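Local coordinates for protein chorismate synthase (Campylobacter jejuni, PDB 1SQ1) that catalyses the last step of the shikimate pathway, probably with reduced FMN, converting 5-enolpyruvylshikimate-3-phosphate to chorismate by eliminating phosphate, at residues A[10-15]-A[128-133]; A[37-42]-A[134-139]. One frame throughout, in Å; residues are numbered along the deposited sequence.

Interaction 1: A[10-15]-A[128-133]; sequences FTSFGE and SVARVA
From one face of strand 9-13, F10 lies on A130 and R131, and S12 on A130, at the start of helix 128-143, a sheet-on-helix contact within the β-α-β sandwich fold of chorismate synthases. The axes of the two short segments approach to 8.6 Å and run roughly antiparallel, at 149°. Because side chains alternate along the strand, F10 and S12 both direct their CB atoms to the helix, whereas T11 and F13 turn theirs to the other face, where the F13 ring meets F13 of a neighbouring subunit.

F10 makes the larger contact. With CG anti to the backbone N (chi1 164°), the ring extends from the strand and approaches the helix with its far end. CZ comes 3.6 Å from R131 CA and equally close to A130 O, so the phenyl rests against the main chain linking these two residues, tilted obliquely to both atoms. The methyl group of A130 lies a little farther off, its CB 4.1 Å from F10 CZ. C23 on the adjacent strand 21-26 and L338 on helix 325-346 also touch F10.

R131 offers F10 backbone, while its guanidinium is engaged by a salt bridge from NH2 to E127 OE1. The side chains of R131 and N238, a predicted FMN-binding residue, are about 5 Å apart, which probably places R131 close to the cofactor site.

S12 divides its side chain between two tasks. Its hydroxyl OG makes a weak hydrogen bond to Y223 OH of another subunit of the tetramer, and its methylene faces the helix, where S12 CB meets A130 CB at 3.6 Å.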
ATOM      1  N   PHE A  10       9.735  -6.855   1.710  1.00 52.16           N
ATOM      2  CA  PHE A  10      10.832  -7.212   2.603  1.00 52.88           C
ATOM      3  C   PHE A  10      10.653  -6.478   3.919  1.00 54.28           C
ATOM      4  O   PHE A  10      10.416  -5.276   3.923  1.00 56.00           O
ATOM      5  CB  PHE A  10      12.164  -6.819   1.973  1.00 54.55           C
ATOM      6  CG  PHE A  10      13.314  -6.788   2.940  1.00 57.87           C
ATOM      7  CD1 PHE A  10      13.825  -5.566   3.398  1.00 59.13           C
ATOM      8  CD2 PHE A  10      13.903  -7.966   3.384  1.00 56.92           C
ATOM      9  CE1 PHE A  10      14.911  -5.517   4.279  1.00 57.04           C
ATOM     10  CE2 PHE A  10      14.989  -7.928   4.266  1.00 56.92           C
ATOM     11  CZ  PHE A  10      15.493  -6.700   4.712  1.00 57.46           C
ATOM     12  N   THR A  11      10.768  -7.190   5.033  1.00 55.30           N
ATOM     13  CA  THR A  11      10.610  -6.562   6.337  1.00 57.72           C
ATOM     14  C   THR A  11      11.701  -6.961   7.322  1.00 60.79           C
ATOM     15  O   THR A  11      11.951  -8.150   7.539  1.00 60.56           O
ATOM     16  CB  THR A  11       9.251  -6.916   6.973  1.00 58.13           C
ATOM     17  OG1 THR A  11       8.201  -6.540   6.079  1.00 59.60           O
ATOM     18  CG2 THR A  11       9.063  -6.181   8.298  1.00 55.88           C
ATOM     19  N   SER A  12      12.349  -5.968   7.926  1.00 63.33           N
ATOM     20  CA  SER A  12      13.391  -6.255   8.905  1.00 65.69           C
ATOM     21  C   SER A  12      12.998  -5.737  10.273  1.00 67.46           C
ATOM     22  O   SER A  12      12.538  -4.612  10.424  1.00 67.97           O
ATOM     23  CB  SER A  12      14.737  -5.654   8.476  1.00 65.27           C
ATOM     24  OG  SER A  12      14.654  -4.263   8.208  1.00 65.51           O
ATOM     25  N   PHE A  13      13.154  -6.584  11.276  1.00 70.59           N
ATOM     26  CA  PHE A  13      12.818  -6.195  12.624  1.00 72.39           C
ATOM     27  C   PHE A  13      14.082  -6.246  13.451  1.00 75.44           C
ATOM     28  O   PHE A  13      14.967  -7.079  13.232  1.00 74.42           O
ATOM     29  CB  PHE A  13      11.735  -7.110  13.198  1.00 71.18           C
ATOM     30  CG  PHE A  13      12.064  -8.562  13.118  1.00 69.59           C
ATOM     31  CD1 PHE A  13      12.557  -9.235  14.232  1.00 70.00           C
ATOM     32  CD2 PHE A  13      11.885  -9.261  11.929  1.00 68.71           C
ATOM     33  CE1 PHE A  13      12.876 -10.584  14.163  1.00 70.15           C
ATOM     34  CE2 PHE A  13      12.200 -10.608  11.846  1.00 69.10           C
ATOM     35  CZ  PHE A  13      12.696 -11.276  12.966  1.00 69.92           C
ATOM     36  N   GLY A  14      14.178  -5.315  14.387  1.00 80.02           N
ATOM     37  CA  GLY A  14      15.355  -5.249  15.220  1.00 84.82           C
ATOM     38  C   GLY A  14      15.209  -5.992  16.525  1.00 88.10           C
ATOM     39  O   GLY A  14      14.167  -6.578  16.825  1.00 88.23           O
ATOM     40  N   GLU A  15      16.278  -5.943  17.309  1.00 91.79           N
ATOM     41  CA  GLU A  15      16.332  -6.599  18.602  1.00 94.92           C
ATOM     42  C   GLU A  15      17.344  -5.838  19.461  1.00 96.37           C
ATOM     43  O   GLU A  15      18.544  -5.876  19.190  1.00 96.54           O
ATOM     44  CB  GLU A  15      16.782  -8.047  18.406  1.00 95.81           C
ATOM     45  CG  GLU A  15      16.470  -8.982  19.553  1.00 98.30           C
ATOM     46  CD  GLU A  15      17.247  -8.660  20.810  1.00 99.98           C
ATOM     47  OE1 GLU A  15      16.804  -7.788  21.593  1.00 99.98           O
ATOM     48  OE2 GLU A  15      18.310  -9.285  21.005  1.00100.66           O
ATOM     49  N   SER A 128      21.657  -3.515   7.887  1.00 75.48           N
ATOM     50  CA  SER A 128      22.578  -3.986   6.867  1.00 72.90           C
ATOM     51  C   SER A 128      22.567  -5.511   6.727  1.00 71.82           C
ATOM     52  O   SER A 128      22.460  -6.034   5.615  1.00 71.29           O
ATOM     53  CB  SER A 128      23.985  -3.500   7.209  1.00 73.75           C
ATOM     54  OG  SER A 128      24.926  -3.915   6.238  1.00 75.33           O
ATOM     55  N   VAL A 129      22.675  -6.216   7.857  1.00 70.10           N
ATOM     56  CA  VAL A 129      22.678  -7.683   7.876  1.00 67.83           C
ATOM     57  C   VAL A 129      21.379  -8.242   7.296  1.00 66.62           C
ATOM     58  O   VAL A 129      21.390  -9.187   6.502  1.00 66.63           O
ATOM     59  CB  VAL A 129      22.831  -8.223   9.309  1.00 67.74           C
ATOM     60  CG1 VAL A 129      22.770  -9.748   9.302  1.00 67.37           C
ATOM     61  CG2 VAL A 129      24.137  -7.742   9.903  1.00 68.24           C
ATOM     62  N   ALA A 130      20.262  -7.655   7.714  1.00 63.93           N
ATOM     63  CA  ALA A 130      18.957  -8.074   7.239  1.00 61.14           C
ATOM     64  C   ALA A 130      18.824  -7.814   5.734  1.00 59.18           C
ATOM     65  O   ALA A 130      18.512  -8.726   4.974  1.00 58.43           O
ATOM     66  CB  ALA A 130      17.866  -7.338   8.013  1.00 59.30           C
ATOM     67  N   ARG A 131      19.078  -6.581   5.302  1.00 56.87           N
ATOM     68  CA  ARG A 131      18.964  -6.230   3.892  1.00 54.64           C
ATOM     69  C   ARG A 131      19.689  -7.250   3.031  1.00 54.99           C
ATOM     70  O   ARG A 131      19.213  -7.618   1.960  1.00 54.06           O
ATOM     71  CB  ARG A 131      19.543  -4.837   3.652  1.00 53.67           C
ATOM     72  CG  ARG A 131      19.226  -3.842   4.770  1.00 54.43           C
ATOM     73  CD  ARG A 131      19.877  -2.479   4.552  1.00 52.70           C
ATOM     74  NE  ARG A 131      19.235  -1.704   3.497  1.00 53.55           N
ATOM     75  CZ  ARG A 131      18.569  -0.574   3.697  1.00 55.22           C
ATOM     76  NH1 ARG A 131      18.017   0.062   2.670  1.00 58.24           N
ATOM     77  NH2 ARG A 131      18.460  -0.072   4.919  1.00 56.14           N
ATOM     78  N   VAL A 132      20.849  -7.707   3.499  1.00 56.47           N
ATOM     79  CA  VAL A 132      21.632  -8.708   2.768  1.00 56.20           C
ATOM     80  C   VAL A 132      20.906 -10.069   2.746  1.00 56.60           C
ATOM     81  O   VAL A 132      20.701 -10.647   1.676  1.00 56.63           O
ATOM     82  CB  VAL A 132      23.038  -8.876   3.394  1.00 55.79           C
ATOM     83  CG1 VAL A 132      23.846  -9.919   2.623  1.00 55.21           C
ATOM     84  CG2 VAL A 132      23.758  -7.548   3.379  1.00 55.47           C
ATOM     85  N   ALA A 133      20.513 -10.580   3.910  1.00 55.32           N
ATOM     86  CA  ALA A 133      19.799 -11.852   3.945  1.00 56.74           C
ATOM     87  C   ALA A 133      18.654 -11.813   2.937  1.00 57.39           C
ATOM     88  O   ALA A 133      18.585 -12.641   2.025  1.00 58.17           O
ATOM     89  CB  ALA A 133      19.251 -12.114   5.335  1.00 56.35           C
TER

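Interaction 2: A[37-42]-A[134-139]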
ATOM      1  N   GLU A  37      23.123 -21.920   1.162  1.00 91.38           N
ATOM      2  CA  GLU A  37      24.564 -21.726   1.189  1.00 92.42           C
ATOM      3  C   GLU A  37      24.842 -20.350   0.622  1.00 90.99           C
ATOM      4  O   GLU A  37      25.505 -19.528   1.253  1.00 91.05           O
ATOM      5  CB  GLU A  37      25.263 -22.797   0.349  1.00 95.42           C
ATOM      6  CG  GLU A  37      26.778 -22.776   0.479  1.00100.87           C
ATOM      7  CD  GLU A  37      27.459 -23.959  -0.191  1.00102.99           C
ATOM      8  OE1 GLU A  37      27.314 -24.113  -1.427  1.00103.84           O
ATOM      9  OE2 GLU A  37      28.144 -24.728   0.526  1.00103.94           O
ATOM     10  N   PHE A  38      24.323 -20.111  -0.578  1.00 89.68           N
ATOM     11  CA  PHE A  38      24.477 -18.829  -1.253  1.00 87.67           C
ATOM     12  C   PHE A  38      24.039 -17.715  -0.314  1.00 87.44           C
ATOM     13  O   PHE A  38      24.534 -16.591  -0.394  1.00 86.96           O
ATOM     14  CB  PHE A  38      23.619 -18.806  -2.512  1.00 86.66           C
ATOM     15  CG  PHE A  38      23.514 -17.457  -3.151  1.00 86.25           C
ATOM     16  CD1 PHE A  38      22.482 -16.592  -2.814  1.00 85.37           C
ATOM     17  CD2 PHE A  38      24.460 -17.047  -4.088  1.00 86.81           C
ATOM     18  CE1 PHE A  38      22.394 -15.340  -3.404  1.00 86.94           C
ATOM     19  CE2 PHE A  38      24.382 -15.796  -4.686  1.00 86.87           C
ATOM     20  CZ  PHE A  38      23.351 -14.939  -4.345  1.00 87.41           C
ATOM     21  N   LEU A  39      23.096 -18.033   0.567  1.00 86.15           N
ATOM     22  CA  LEU A  39      22.608 -17.065   1.534  1.00 84.98           C
ATOM     23  C   LEU A  39      23.696 -16.833   2.564  1.00 85.18           C
ATOM     24  O   LEU A  39      24.152 -15.709   2.765  1.00 86.09           O
ATOM     25  CB  LEU A  39      21.361 -17.591   2.241  1.00 82.86           C
ATOM     26  CG  LEU A  39      21.029 -16.908   3.568  1.00 80.89           C
ATOM     27  CD1 LEU A  39      20.504 -15.502   3.315  1.00 80.92           C
ATOM     28  CD2 LEU A  39      20.002 -17.732   4.314  1.00 80.59           C
ATOM     29  N   GLN A  40      24.117 -17.913   3.207  1.00 84.95           N
ATOM     30  CA  GLN A  40      25.139 -17.822   4.232  1.00 84.85           C
ATOM     31  C   GLN A  40      26.424 -17.189   3.716  1.00 84.72           C
ATOM     32  O   GLN A  40      27.100 -16.477   4.450  1.00 83.61           O
ATOM     33  CB  GLN A  40      25.431 -19.203   4.806  1.00 85.69           C
ATOM     34  CG  GLN A  40      26.298 -19.159   6.043  1.00 87.88           C
ATOM     35  CD  GLN A  40      25.669 -18.348   7.161  1.00 89.73           C
ATOM     36  OE1 GLN A  40      24.593 -18.690   7.659  1.00 90.20           O
ATOM     37  NE2 GLN A  40      26.335 -17.265   7.559  1.00 89.73           N
ATOM     38  N   ASN A  41      26.764 -17.442   2.456  1.00 85.09           N
ATOM     39  CA  ASN A  41      27.979 -16.864   1.893  1.00 85.82           C
ATOM     40  C   ASN A  41      27.864 -15.369   1.693  1.00 85.90           C
ATOM     41  O   ASN A  41      28.791 -14.622   1.993  1.00 87.11           O
ATOM     42  CB  ASN A  41      28.332 -17.508   0.553  1.00 86.31           C
ATOM     43  CG  ASN A  41      28.872 -18.902   0.711  1.00 87.65           C
ATOM     44  OD1 ASN A  41      29.660 -19.173   1.619  1.00 88.09           O
ATOM     45  ND2 ASN A  41      28.468 -19.799  -0.182  1.00 87.88           N
ATOM     46  N   GLU A  42      26.725 -14.932   1.178  1.00 85.61           N
ATOM     47  CA  GLU A  42      26.525 -13.519   0.931  1.00 84.55           C
ATOM     48  C   GLU A  42      26.652 -12.761   2.238  1.00 84.26           C
ATOM     49  O   GLU A  42      27.265 -11.695   2.287  1.00 84.21           O
ATOM     50  CB  GLU A  42      25.153 -13.272   0.312  1.00 84.53           C
ATOM     51  CG  GLU A  42      25.121 -12.061  -0.595  1.00 85.38           C
ATOM     52  CD  GLU A  42      25.931 -12.266  -1.869  1.00 85.93           C
ATOM     53  OE1 GLU A  42      26.072 -11.305  -2.651  1.00 86.27           O
ATOM     54  OE2 GLU A  42      26.422 -13.390  -2.100  1.00 87.34           O
ATOM     55  N   GLY A 134      17.762 -10.839   3.110  1.00 57.43           N
ATOM     56  CA  GLY A 134      16.617 -10.686   2.227  1.00 57.01           C
ATOM     57  C   GLY A 134      16.978 -10.650   0.753  1.00 56.91           C
ATOM     58  O   GLY A 134      16.351 -11.335  -0.055  1.00 58.17           O
ATOM     59  N   GLY A 135      17.973  -9.848   0.389  1.00 55.35           N
ATOM     60  CA  GLY A 135      18.392  -9.783  -1.001  1.00 54.70           C
ATOM     61  C   GLY A 135      18.846 -11.148  -1.514  1.00 55.27           C
ATOM     62  O   GLY A 135      18.562 -11.519  -2.662  1.00 54.45           O
ATOM     63  N   ALA A 136      19.555 -11.892  -0.663  1.00 54.20           N
ATOM     64  CA  ALA A 136      20.045 -13.232  -0.998  1.00 53.19           C
ATOM     65  C   ALA A 136      18.882 -14.072  -1.492  1.00 54.32           C
ATOM     66  O   ALA A 136      18.902 -14.619  -2.596  1.00 53.00           O
ATOM     67  CB  ALA A 136      20.657 -13.882   0.238  1.00 52.00           C
ATOM     68  N   VAL A 137      17.872 -14.174  -0.634  1.00 55.19           N
ATOM     69  CA  VAL A 137      16.668 -14.916  -0.936  1.00 55.66           C
ATOM     70  C   VAL A 137      16.091 -14.466  -2.260  1.00 56.98           C
ATOM     71  O   VAL A 137      15.688 -15.292  -3.064  1.00 59.06           O
ATOM     72  CB  VAL A 137      15.603 -14.703   0.140  1.00 54.97           C
ATOM     73  CG1 VAL A 137      14.292 -15.313  -0.300  1.00 52.43           C
ATOM     74  CG2 VAL A 137      16.069 -15.318   1.445  1.00 55.95           C
ATOM     75  N   ALA A 138      16.050 -13.164  -2.506  1.00 58.06           N
ATOM     76  CA  ALA A 138      15.477 -12.704  -3.755  1.00 58.20           C
ATOM     77  C   ALA A 138      16.324 -13.103  -4.947  1.00 58.73           C
ATOM     78  O   ALA A 138      15.797 -13.297  -6.037  1.00 58.99           O
ATOM     79  CB  ALA A 138      15.275 -11.197  -3.726  1.00 58.31           C
ATOM     80  N   ALA A 139      17.634 -13.230  -4.756  1.00 59.97           N
ATOM     81  CA  ALA A 139      18.502 -13.615  -5.872  1.00 61.16           C
ATOM     82  C   ALA A 139      18.164 -15.038  -6.307  1.00 63.64           C
ATOM     83  O   ALA A 139      18.331 -15.389  -7.474  1.00 64.64           O
ATOM     84  CB  ALA A 139      19.963 -13.520  -5.477  1.00 59.29           C
TER
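Helices 36-45 and 128-143 pass each other in a largely antiparallel sense, their short segments at 144° with axes 9.0 Å apart at closest approach. The backbones come nearest where L39 CA faces A136 CA at 5.3 Å, a spacing that the single methyl group of A136 allows. A136 points across the interface and A139, three residues on, does likewise; together they present two methyl groups to the larger side chains of F38 and L39.

L39 leaves its helix to one side of the partner, but its end bends back. CG stands anti to the backbone N (chi1 161°), and the CD1 branch reaches A136 CB at 3.5 Å. That methyl of A136 thus lies against both the branched end and the main chain of L39. On the same helix, A133 just before the segment and M140 just after it also touch L39, extending the apolar strip in both directions.

F38 takes the flank facing A139. The CE1 corner of its ring lies 3.7 Å from A139 CB, with CZ beside it, so two neighbouring ring carbons share one methyl in an oblique approach. The same ring meets A136 O differently: the oxygen sits at the ring edge, near its plane, 3.7 Å from F38 CE1. R337 of helix 325-346 touches both F38 and A139 and forms a salt bridge with E42 OE1, joining a third helix to this border of the contact.

No hydrogen bond or salt bridge spans the two segments. They are held by methyl and aromatic packing, to which the carbonyl oxygen against the ring edge may add a weak electrostatic attraction; charge pairing is left to E42 and R337 at the partly exposed margin.

Overall arrangement
From the N terminus the chain passes through strand 9-13 and then, beyond strand 21-26, helix 36-45. After strands 62-64 and 78-82 of the same sheet and an unmodelled region, it returns as helix 128-143. The first turns of this helix close interaction 1 and the next turns close interaction 2, so the two loops cross, since interaction 2 opens inside the loop of interaction 1 and closes beyond its end. One helix thereby ties the N-terminal sheet to helix 36-45. The contacts merge where they meet, with F10 CE2 3.8 Å from G134 CA and L39 CD1 3.7 Å from A133 O. Interaction 1 also borders other subunits, whereas interaction 2 lies within its own chain.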